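Long-range contact in 2L protein (Yaba-like disease virus, PDB 3IT8), which probably binds host tumour necrosis factor through a fold related to MHC class I: residues D[69-80]-D[136-147]. Numbering follows the deposited sequence.
Sequences WYSLMKETLEEI and PKVGMLTVKNTL
Thr76 docks the loop 136-147 on the helix: its OG1 accepts from Met140 N at 2.8 Å, almost straight at 170°, and donates to Leu72 O at 2.9 Å. With OG1 anti to its own carbonyl carbon (chi1 -58°), the hydroxyl serves both the helix and the loop. Gly139, whose positive phi suits a residue with no side chain, lets its CA come within 3.3 Å of Thr76 OG1. Met140 then sends its flexible chain across the helix. CB lies 3.6 Å from Leu72 CD2, CE rests against Met73, and SD meets Trp69 CZ3 obliquely at 4.2 Å, a Met-aromatic contact. Leu91 of strand 90-100 also touches Met140. Further along, branched Val138 sets CG2 3.6 Å from Glu79 CB, while Ile80 CG1 reaches both Val138 CG2 and Pro136 CG. Near the loop's end Asn145 forms an Asx turn, OD1 accepting from Leu147 N in the carbonyl plane; its ND2 bonds weakly to Gly139 O. Leu147 occupies the N-cap position of helix 148-174, whose Val151 touches Leu72. The loop that leads into helix 148-174 thus packs against helix 61-82; two helices over an eight-stranded antiparallel sheet are characteristic of the MHC class I-like platform.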
loop_
_atom_site.group_PDB
_atom_site.type_symbol
_atom_site.label_atom_id
_atom_site.label_comp_id
_atom_site.label_asym_id
_atom_site.label_seq_id
_atom_site.Cartn_x
_atom_site.Cartn_y
_atom_site.Cartn_z
ATOM N N TRP D 69 -9.891 -42.769 -5.638
ATOM C CA TRP D 69 -10.077 -42.680 -7.075
ATOM C C TRP D 69 -10.383 -44.016 -7.743
ATOM O O TRP D 69 -11.299 -44.124 -8.562
ATOM C CB TRP D 69 -8.848 -42.038 -7.722
ATOM C CG TRP D 69 -8.747 -40.567 -7.444
ATOM C CD1 TRP D 69 -7.764 -39.921 -6.742
ATOM C CD2 TRP D 69 -9.695 -39.557 -7.826
ATOM N NE1 TRP D 69 -8.041 -38.578 -6.660
ATOM C CE2 TRP D 69 -9.220 -38.324 -7.317
ATOM C CE3 TRP D 69 -10.904 -39.576 -8.549
ATOM C CZ2 TRP D 69 -9.913 -37.112 -7.510
ATOM C CZ3 TRP D 69 -11.591 -38.372 -8.739
ATOM C CH2 TRP D 69 -11.090 -37.159 -8.220
ATOM N N TYR D 70 -9.623 -45.044 -7.405
ATOM C CA TYR D 70 -9.872 -46.344 -8.004
ATOM C C TYR D 70 -11.345 -46.706 -7.863
ATOM O O TYR D 70 -12.029 -47.030 -8.831
ATOM C CB TYR D 70 -9.037 -47.423 -7.327
ATOM C CG TYR D 70 -9.445 -48.796 -7.776
ATOM C CD1 TYR D 70 -9.036 -49.292 -9.012
ATOM C CD2 TYR D 70 -10.312 -49.569 -7.005
ATOM C CE1 TYR D 70 -9.479 -50.520 -9.476
ATOM C CE2 TYR D 70 -10.771 -50.793 -7.450
ATOM C CZ TYR D 70 -10.350 -51.266 -8.694
ATOM O OH TYR D 70 -10.802 -52.472 -9.181
ATOM N N SER D 71 -11.825 -46.649 -6.633
ATOM C CA SER D 71 -13.202 -46.986 -6.348
ATOM C C SER D 71 -14.215 -46.110 -7.093
ATOM O O SER D 71 -15.130 -46.619 -7.734
ATOM C CB SER D 71 -13.438 -46.897 -4.847
ATOM O OG SER D 71 -14.810 -47.065 -4.570
ATOM N N LEU D 72 -14.047 -44.796 -7.011
ATOM C CA LEU D 72 -14.969 -43.884 -7.655
ATOM C C LEU D 72 -14.897 -43.986 -9.162
ATOM O O LEU D 72 -15.885 -43.768 -9.840
ATOM C CB LEU D 72 -14.689 -42.450 -7.208
ATOM C CG LEU D 72 -15.625 -41.410 -7.815
ATOM C CD1 LEU D 72 -17.083 -41.783 -7.581
ATOM C CD2 LEU D 72 -15.298 -40.068 -7.212
ATOM N N MET D 73 -13.728 -44.306 -9.697
ATOM C CA MET D 73 -13.585 -44.435 -11.145
ATOM C C MET D 73 -14.188 -45.751 -11.594
ATOM O O MET D 73 -14.760 -45.857 -12.669
ATOM C CB MET D 73 -12.124 -44.374 -11.542
ATOM C CG MET D 73 -11.532 -43.022 -11.314
ATOM S SD MET D 73 -9.893 -42.881 -11.969
ATOM C CE MET D 73 -10.252 -43.120 -13.712
ATOM N N LYS D 74 -14.051 -46.769 -10.763
ATOM C CA LYS D 74 -14.623 -48.060 -11.074
ATOM C C LYS D 74 -16.143 -47.836 -11.171
ATOM O O LYS D 74 -16.785 -48.304 -12.098
ATOM C CB LYS D 74 -14.303 -49.046 -9.954
ATOM C CG LYS D 74 -14.834 -50.428 -10.196
ATOM C CD LYS D 74 -14.654 -51.285 -8.980
ATOM C CE LYS D 74 -15.427 -52.583 -9.103
ATOM N NZ LYS D 74 -15.256 -53.431 -7.875
ATOM N N GLU D 75 -16.709 -47.110 -10.208
ATOM C CA GLU D 75 -18.143 -46.830 -10.200
ATOM C C GLU D 75 -18.528 -46.107 -11.487
ATOM O O GLU D 75 -19.495 -46.463 -12.141
ATOM C CB GLU D 75 -18.518 -45.956 -8.998
ATOM C CG GLU D 75 -20.014 -45.720 -8.860
ATOM C CD GLU D 75 -20.351 -44.592 -7.900
ATOM O OE1 GLU D 75 -19.862 -44.612 -6.750
ATOM O OE2 GLU D 75 -21.114 -43.685 -8.298
ATOM N N THR D 76 -17.753 -45.092 -11.850
ATOM C CA THR D 76 -18.015 -44.304 -13.039
ATOM C C THR D 76 -17.932 -45.125 -14.308
ATOM O O THR D 76 -18.725 -44.948 -15.224
ATOM C CB THR D 76 -17.032 -43.147 -13.163
ATOM O OG1 THR D 76 -17.125 -42.330 -11.992
ATOM C CG2 THR D 76 -17.349 -42.314 -14.412
ATOM N N LEU D 77 -16.964 -46.019 -14.376
ATOM C CA LEU D 77 -16.828 -46.841 -15.556
ATOM C C LEU D 77 -18.037 -47.769 -15.713
ATOM O O LEU D 77 -18.537 -47.955 -16.820
ATOM C CB LEU D 77 -15.538 -47.646 -15.477
ATOM C CG LEU D 77 -15.219 -48.534 -16.684
ATOM C CD1 LEU D 77 -15.496 -47.790 -17.998
ATOM C CD2 LEU D 77 -13.759 -48.977 -16.606
ATOM N N GLU D 78 -18.516 -48.338 -14.607
ATOM C CA GLU D 78 -19.672 -49.229 -14.647
ATOM C C GLU D 78 -20.901 -48.501 -15.186
ATOM O O GLU D 78 -21.588 -49.016 -16.066
ATOM C CB GLU D 78 -19.956 -49.792 -13.249
ATOM C CG GLU D 78 -18.910 -50.793 -12.771
ATOM C CD GLU D 78 -19.222 -51.376 -11.400
ATOM O OE1 GLU D 78 -20.359 -51.857 -11.209
ATOM O OE2 GLU D 78 -18.331 -51.363 -10.520
ATOM N N GLU D 79 -21.166 -47.301 -14.668
ATOM C CA GLU D 79 -22.316 -46.509 -15.102
ATOM C C GLU D 79 -22.185 -46.184 -16.585
ATOM O O GLU D 79 -23.144 -46.286 -17.348
ATOM C CB GLU D 79 -22.412 -45.212 -14.295
ATOM C CG GLU D 79 -22.481 -45.413 -12.791
ATOM C CD GLU D 79 -23.751 -46.109 -12.343
ATOM O OE1 GLU D 79 -24.037 -47.217 -12.842
ATOM O OE2 GLU D 79 -24.460 -45.545 -11.481
ATOM N N ILE D 80 -20.984 -45.792 -16.991
ATOM C CA ILE D 80 -20.724 -45.450 -18.381
ATOM C C ILE D 80 -21.012 -46.612 -19.312
ATOM O O ILE D 80 -21.476 -46.413 -20.432
ATOM C CB ILE D 80 -19.262 -45.009 -18.581
ATOM C CG1 ILE D 80 -19.066 -43.595 -18.033
ATOM C CG2 ILE D 80 -18.905 -45.034 -20.037
ATOM C CD1 ILE D 80 -17.650 -43.083 -18.160
ATOM N N PRO D 136 -21.699 -38.392 -20.330
ATOM C CA PRO D 136 -22.722 -38.905 -19.417
ATOM C C PRO D 136 -22.542 -38.405 -17.988
ATOM O O PRO D 136 -21.478 -38.570 -17.395
ATOM C CB PRO D 136 -22.553 -40.415 -19.531
ATOM C CG PRO D 136 -21.091 -40.574 -19.770
ATOM C CD PRO D 136 -20.802 -39.470 -20.779
ATOM N N LYS D 137 -23.580 -37.784 -17.438
ATOM C CA LYS D 137 -23.508 -37.273 -16.077
ATOM C C LYS D 137 -23.742 -38.388 -15.059
ATOM O O LYS D 137 -24.819 -38.517 -14.478
ATOM C CB LYS D 137 -24.502 -36.122 -15.889
ATOM C CG LYS D 137 -24.019 -34.816 -16.525
ATOM C CD LYS D 137 -24.997 -33.676 -16.324
ATOM C CE LYS D 137 -26.259 -33.884 -17.151
ATOM N NZ LYS D 137 -27.231 -32.764 -17.000
ATOM N N VAL D 138 -22.696 -39.183 -14.849
ATOM C CA VAL D 138 -22.726 -40.306 -13.928
ATOM C C VAL D 138 -21.427 -40.355 -13.137
ATOM O O VAL D 138 -20.467 -39.661 -13.464
ATOM C CB VAL D 138 -22.869 -41.634 -14.690
ATOM C CG1 VAL D 138 -24.024 -41.539 -15.657
ATOM C CG2 VAL D 138 -21.585 -41.950 -15.436
ATOM N N GLY D 139 -21.403 -41.189 -12.103
ATOM C CA GLY D 139 -20.219 -41.323 -11.279
ATOM C C GLY D 139 -19.592 -40.026 -10.798
ATOM O O GLY D 139 -20.272 -39.119 -10.305
ATOM N N MET D 140 -18.275 -39.948 -10.950
ATOM C CA MET D 140 -17.501 -38.788 -10.534
ATOM C C MET D 140 -17.749 -37.584 -11.425
ATOM O O MET D 140 -17.163 -36.527 -11.212
ATOM C CB MET D 140 -16.017 -39.113 -10.597
ATOM C CG MET D 140 -15.542 -39.270 -12.025
ATOM S SD MET D 140 -13.761 -39.159 -12.216
ATOM C CE MET D 140 -13.391 -40.826 -12.721
ATOM N N LEU D 141 -18.610 -37.740 -12.422
ATOM C CA LEU D 141 -18.878 -36.653 -13.348
ATOM C C LEU D 141 -20.079 -35.751 -13.061
ATOM O O LEU D 141 -20.286 -34.774 -13.775
ATOM C CB LEU D 141 -18.981 -37.214 -14.765
ATOM C CG LEU D 141 -17.696 -37.841 -15.321
ATOM C CD1 LEU D 141 -17.968 -38.457 -16.683
ATOM C CD2 LEU D 141 -16.621 -36.773 -15.432
ATOM N N THR D 142 -20.868 -36.053 -12.034
ATOM C CA THR D 142 -22.017 -35.202 -11.723
ATOM C C THR D 142 -22.017 -34.695 -10.304
ATOM O O THR D 142 -21.530 -35.359 -9.398
ATOM C CB THR D 142 -23.347 -35.915 -11.898
ATOM O OG1 THR D 142 -23.288 -36.754 -13.051
ATOM C CG2 THR D 142 -24.463 -34.891 -12.079
ATOM N N VAL D 143 -22.587 -33.513 -10.114
ATOM C CA VAL D 143 -22.671 -32.939 -8.788
ATOM C C VAL D 143 -23.636 -33.804 -7.974
ATOM O O VAL D 143 -23.617 -33.790 -6.738
ATOM C CB VAL D 143 -23.189 -31.502 -8.856
ATOM C CG1 VAL D 143 -23.201 -30.877 -7.456
ATOM C CG2 VAL D 143 -22.317 -30.699 -9.808
ATOM N N LYS D 144 -24.466 -34.566 -8.685
ATOM C CA LYS D 144 -25.449 -35.451 -8.062
ATOM C C LYS D 144 -24.782 -36.479 -7.151
ATOM O O LYS D 144 -25.349 -36.878 -6.135
ATOM C CB LYS D 144 -26.249 -36.190 -9.141
ATOM C CG LYS D 144 -27.020 -35.290 -10.096
ATOM C CD LYS D 144 -28.231 -34.642 -9.431
ATOM C CE LYS D 144 -29.311 -35.668 -9.115
ATOM N NZ LYS D 144 -30.500 -35.057 -8.460
ATOM N N ASN D 145 -23.574 -36.899 -7.523
ATOM C CA ASN D 145 -22.831 -37.903 -6.764
ATOM C C ASN D 145 -22.531 -37.517 -5.322
ATOM O O ASN D 145 -22.114 -36.403 -5.019
ATOM C CB ASN D 145 -21.522 -38.251 -7.477
ATOM C CG ASN D 145 -20.846 -39.477 -6.887
ATOM O OD1 ASN D 145 -20.459 -39.489 -5.718
ATOM N ND2 ASN D 145 -20.710 -40.522 -7.696
ATOM N N THR D 146 -22.731 -38.474 -4.433
ATOM C CA THR D 146 -22.508 -38.262 -3.018
ATOM C C THR D 146 -21.066 -37.886 -2.671
ATOM O O THR D 146 -20.811 -37.243 -1.656
ATOM C CB THR D 146 -22.932 -39.512 -2.238
ATOM O OG1 THR D 146 -22.285 -39.516 -0.964
ATOM C CG2 THR D 146 -22.564 -40.764 -3.006
ATOM N N LEU D 147 -20.121 -38.272 -3.518
ATOM C CA LEU D 147 -18.711 -37.972 -3.262
ATOM C C LEU D 147 -18.184 -36.750 -3.997
ATOM O O LEU D 147 -16.988 -36.457 -3.942
ATOM C CB LEU D 147 -17.841 -39.178 -3.620
ATOM C CG LEU D 147 -18.059 -40.407 -2.741
ATOM C CD1 LEU D 147 -17.234 -41.557 -3.265
ATOM C CD2 LEU D 147 -17.672 -40.076 -1.301
#